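Local coordinates for protein prokaryotic transcription elongation factor GreA/GreB (Nitrosomonas europaea, PDB 2PN0) that probably binds RNA polymerase and belongs to the Rnk branch of the GreA/GreB transcription elongation factor family, at residues Lys8-Ser13 with Glu45-Glu50; Thr58-Val63 with Leu78-Asp83. All coordinates share one frame; numbering follows the deposited sequence. Where two conformers were deposited one is given.

Contact 1. Residues Lys8-Ser13 with Glu45-Glu50; sequences KIMISS and EVVDPE
Ile9 O takes the N-H of Glu45 at 2.9 Å, and from there the two chains run side by side in parallel register. Ile11 sits astride the pairing: its N donates to Glu45 O at 3.1 Å. On its other side, Ile11 O receives the N-H of Val47, with 2.9 Å between Ile11 O and Val47 N. The Ser13 N to Val47 O bond that follows is weak.

Met10, present as selenomethionine, shares a face of the sheet with Glu45, and the two side chains lie alongside each other, pointing the same way. Its CB passes near Glu45 O; Met10 CG then rests 3.8 Å from Glu45 CD. The chain runs straight through chi2 and turns about the CG-SE bond (chi3 51°), which carries Met10 CE over to Val47 CG2 at 3.6 Å. The aliphatic part of Glu45 is thus flanked by Met10. Glu45 CG also comes to 3.4 Å from Ile9 O. Towards the far end of the pairing, Val46 CG1 leans on Ser13 CA, and Ser12 CB packs against Pro49 CG at 3.7 Å. Ser12 OG turns instead to Asp15 N, as the N-cap of helix 13-25. In the 45-50 segment Asp48 OD2 accepts the N-H of Glu50, an Asx turn.

This is a two-stranded parallel sheet within the Rnk N-terminal region, its strands joined by a connection that carries helices 13-25 and 34-42.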
# COMPACT_ATOMS: atom_id res chain seq x y z
N LYS A 8 22.94 -2.84 -4.65
CA LYS A 8 22.49 -3.25 -3.34
C LYS A 8 21.95 -2.03 -2.60
O LYS A 8 22.51 -0.93 -2.72
CB LYS A 8 23.67 -3.85 -2.55
CG LYS A 8 24.60 -4.72 -3.38
CD LYS A 8 25.50 -5.56 -2.47
CE LYS A 8 26.67 -6.16 -3.24
NZ LYS A 8 26.24 -6.96 -4.44
N ILE A 9 20.86 -2.20 -1.87
CA ILE A 9 20.41 -1.15 -0.96
C ILE A 9 21.31 -1.21 0.27
O ILE A 9 21.99 -2.22 0.49
CB ILE A 9 18.91 -1.29 -0.56
CG1 ILE A 9 18.67 -2.59 0.24
CG2 ILE A 9 18.01 -1.12 -1.82
CD1 ILE A 9 17.37 -2.63 1.09
N MSE A 10 21.31 -0.14 1.06
CA MSE A 10 22.04 -0.07 2.31
C MSE A 10 21.04 -0.09 3.47
O MSE A 10 20.04 0.64 3.42
CB MSE A 10 22.87 1.23 2.39
CG MSE A 10 23.66 1.58 1.14
SE MSE A 10 24.74 3.22 1.32
CE MSE A 10 25.67 2.80 2.98
N ILE A 11 21.33 -0.92 4.48
CA ILE A 11 20.57 -1.03 5.74
C ILE A 11 21.52 -1.01 6.91
O ILE A 11 22.66 -1.44 6.77
CB ILE A 11 19.93 -2.44 5.93
CG1 ILE A 11 20.41 -3.42 4.86
CG2 ILE A 11 18.43 -2.34 6.19
CD1 ILE A 11 19.52 -4.64 4.71
N SER A 12 21.03 -0.59 8.08
CA SER A 12 21.80 -0.72 9.30
C SER A 12 21.73 -2.18 9.74
O SER A 12 20.81 -2.92 9.35
CB SER A 12 21.28 0.19 10.41
OG SER A 12 20.12 -0.35 11.01
N SER A 13 22.71 -2.55 10.56
CA SER A 13 22.78 -3.89 11.14
C SER A 13 21.51 -4.21 11.93
O SER A 13 20.97 -5.32 11.83
CB SER A 13 24.01 -4.01 12.04
OG SER A 13 24.30 -5.36 12.35
N GLU A 45 23.75 -4.32 1.40
CA GLU A 45 24.98 -4.03 2.10
C GLU A 45 24.63 -3.51 3.48
O GLU A 45 23.89 -2.52 3.63
CB GLU A 45 25.91 -3.10 1.31
CG GLU A 45 25.34 -1.80 0.79
CD GLU A 45 26.46 -0.85 0.39
OE1 GLU A 45 27.15 -0.32 1.29
OE2 GLU A 45 26.66 -0.64 -0.83
N VAL A 46 25.11 -4.24 4.48
CA VAL A 46 24.79 -3.94 5.87
C VAL A 46 25.87 -3.05 6.46
O VAL A 46 27.01 -3.48 6.67
CB VAL A 46 24.64 -5.23 6.72
CG1 VAL A 46 24.01 -4.90 8.05
CG2 VAL A 46 23.80 -6.27 6.02
N VAL A 47 25.52 -1.81 6.74
CA VAL A 47 26.51 -0.86 7.23
C VAL A 47 26.15 -0.38 8.64
O VAL A 47 25.05 -0.66 9.13
CB VAL A 47 26.69 0.34 6.25
CG1 VAL A 47 27.15 -0.14 4.88
CG2 VAL A 47 25.41 1.14 6.13
N ASP A 48 27.07 0.31 9.29
CA ASP A 48 26.73 1.04 10.49
C ASP A 48 25.75 2.15 10.08
O ASP A 48 25.89 2.71 8.99
CB ASP A 48 27.98 1.68 11.10
CG ASP A 48 27.67 2.49 12.34
OD1 ASP A 48 27.45 1.87 13.41
OD2 ASP A 48 27.62 3.73 12.24
N PRO A 49 24.76 2.47 10.95
CA PRO A 49 23.82 3.57 10.65
C PRO A 49 24.49 4.87 10.16
O PRO A 49 23.91 5.58 9.33
CB PRO A 49 23.13 3.80 11.99
CG PRO A 49 23.14 2.46 12.65
CD PRO A 49 24.43 1.81 12.23
N GLU A 50 25.70 5.14 10.64
CA GLU A 50 26.42 6.38 10.36
C GLU A 50 26.83 6.60 8.91
O GLU A 50 26.93 7.75 8.48
CB GLU A 50 27.69 6.52 11.23
CG GLU A 50 27.47 6.62 12.74
CD GLU A 50 26.27 7.48 13.12
OE1 GLU A 50 25.37 6.95 13.81
OE2 GLU A 50 26.23 8.67 12.72

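Contact 2. Residues Thr58-Val63 with Leu78-Asp83; sequences TMNSTV and LVYPKD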
# COMPACT_ATOMS: atom_id res chain seq x y z
N THR A 58 15.33 4.52 5.30
CA THR A 58 15.57 3.43 6.23
C THR A 58 14.29 3.16 7.01
O THR A 58 13.33 3.93 6.95
CB THR A 58 16.72 3.77 7.21
OG1 THR A 58 16.39 4.97 7.95
CG2 THR A 58 17.98 4.00 6.43
N MSE A 59 14.28 2.09 7.78
CA MSE A 59 13.17 1.90 8.73
C MSE A 59 13.06 3.17 9.60
O MSE A 59 14.09 3.76 10.00
CB MSE A 59 13.40 0.64 9.58
CG MSE A 59 13.37 -0.68 8.78
SE MSE A 59 11.70 -0.90 7.73
CE MSE A 59 10.43 -0.69 9.19
N ASN A 60 11.82 3.59 9.87
CA ASN A 60 11.52 4.76 10.71
C ASN A 60 11.86 6.13 10.10
O ASN A 60 11.80 7.15 10.81
CB ASN A 60 12.07 4.59 12.14
CG ASN A 60 11.41 3.45 12.87
OD1 ASN A 60 10.19 3.39 12.94
ND2 ASN A 60 12.22 2.54 13.46
N SER A 61 12.23 6.12 8.81
CA SER A 61 12.43 7.36 8.02
C SER A 61 11.05 7.97 7.74
O SER A 61 10.09 7.24 7.46
CB SER A 61 13.11 7.09 6.66
OG SER A 61 14.51 6.88 6.84
N THR A 62 10.97 9.30 7.75
CA THR A 62 9.78 9.98 7.22
C THR A 62 10.12 10.47 5.81
O THR A 62 11.14 11.14 5.63
CB THR A 62 9.35 11.17 8.13
OG1 THR A 62 8.92 10.63 9.37
CG2 THR A 62 8.19 11.95 7.51
N VAL A 63 9.29 10.06 4.85
CA VAL A 63 9.50 10.37 3.45
C VAL A 63 8.49 11.43 3.05
O VAL A 63 7.28 11.25 3.23
CB VAL A 63 9.37 9.08 2.58
CG1 VAL A 63 9.71 9.35 1.11
CG2 VAL A 63 10.27 7.95 3.14
N LEU A 78 7.90 5.15 7.25
CA LEU A 78 8.03 3.70 7.03
C LEU A 78 8.28 3.06 8.38
O LEU A 78 9.27 3.38 9.04
CB LEU A 78 9.24 3.46 6.13
CG LEU A 78 9.57 2.00 5.84
CD1 LEU A 78 8.37 1.25 5.17
CD2 LEU A 78 10.88 1.91 5.03
N VAL A 79 7.39 2.18 8.81
CA VAL A 79 7.50 1.64 10.17
C VAL A 79 7.39 0.13 10.22
O VAL A 79 6.90 -0.52 9.28
CB VAL A 79 6.39 2.23 11.09
CG1 VAL A 79 6.57 3.75 11.25
CG2 VAL A 79 5.01 1.88 10.50
N TYR A 80 7.82 -0.44 11.36
CA TYR A 80 7.50 -1.83 11.67
C TYR A 80 6.01 -1.97 11.99
O TYR A 80 5.38 -0.97 12.31
CB TYR A 80 8.34 -2.29 12.87
CG TYR A 80 9.80 -2.43 12.50
CD1 TYR A 80 10.26 -3.56 11.80
CD2 TYR A 80 10.73 -1.45 12.85
CE1 TYR A 80 11.62 -3.70 11.47
CE2 TYR A 80 12.07 -1.58 12.51
CZ TYR A 80 12.51 -2.71 11.83
OH TYR A 80 13.85 -2.85 11.51
N PRO A 81 5.44 -3.19 11.84
CA PRO A 81 4.01 -3.38 12.12
C PRO A 81 3.52 -2.78 13.45
O PRO A 81 2.44 -2.18 13.47
CB PRO A 81 3.84 -4.89 12.05
CG PRO A 81 4.82 -5.30 11.00
CD PRO A 81 6.05 -4.43 11.32
N LYS A 82 4.33 -2.89 14.52
CA LYS A 82 3.95 -2.35 15.84
C LYS A 82 3.56 -0.86 15.81
O LYS A 82 2.79 -0.40 16.66
CB LYS A 82 5.06 -2.58 16.87
CG LYS A 82 6.36 -1.89 16.55
CD LYS A 82 7.48 -2.36 17.50
CE LYS A 82 8.86 -2.15 16.90
NZ LYS A 82 9.18 -0.73 16.61
N ASP A 83 4.05 -0.13 14.81
CA ASP A 83 3.92 1.33 14.83
C ASP A 83 2.97 1.96 13.84
O ASP A 83 2.87 3.20 13.77
CB ASP A 83 5.30 1.96 14.74
CG ASP A 83 6.13 1.68 15.95
OD1 ASP A 83 5.59 1.81 17.09
OD2 ASP A 83 7.32 1.34 15.80
O HOH W 1 8.74 1.24 13.51
O HOH W 2 11.51 0.51 15.74
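A type II beta turn from Thr58 to Ser61, closed by Ser61 N to Thr58 O, docks its backbone on the end of strand 77-79. Asn60 N donates to Leu78 O at 2.7 Å, and Leu78 N returns one to Ser61 O at 3.0 Å, so both polar backbone atoms of Leu78 are bound to the turn.

Selenomethionine Met59 folds back through two bends, chi2 -54° and chi3 -55°, and sets its CE squarely over the Tyr80 ring, 3.6 Å from the centroid and 4° off the normal: a CH-pi contact. Met59 SE stands farther above the same face, a more distant Met-aromatic contact, and meets Leu78 CD2 at 4.0 Å. Met59 CG lies 3.5 Å from Tyr80 OH. Near the ring plane, the Asn60 amide comes to the edge. One water accepts the N-H of Tyr80 and donates to Asn60 OD1 and Asp83 OD2; a second accepts from Asn60 ND2 and Lys82 NZ. A salt bridge joins Lys82 NZ to Asp83 OD2 at 2.9 Å.

Helix 13-25 borders this cluster, supplying Asp15 to Tyr80 OH and Arg18 as a cation-pi partner of the ring, while strand 90-92 pairs with Val79 and strand 119-128 packs against Ser61 and Val63.

From the N terminus, strand 10-12 leads directly into helix 13-25; helix 34-42 follows, and the chain returns at strand 45-47 to close contact 1 around the helical region. It then runs on through a linking loop to 58-63, goes out along strand 62-67 and comes back at 78-83, where contact 2 closes a shorter, strand-containing loop. The two are in series: neither nests in nor crosses the other. The centres of contact 1 and contact 2 lie about 16 Å apart, and the nearest atoms of contacts 1 and 2 about 5 Å apart, without touching. Helix 13-25 starts at the end of segment 8-13 and lies against contact 2, joining the Rnk N-terminal part to the GreA/GreB C-terminal part.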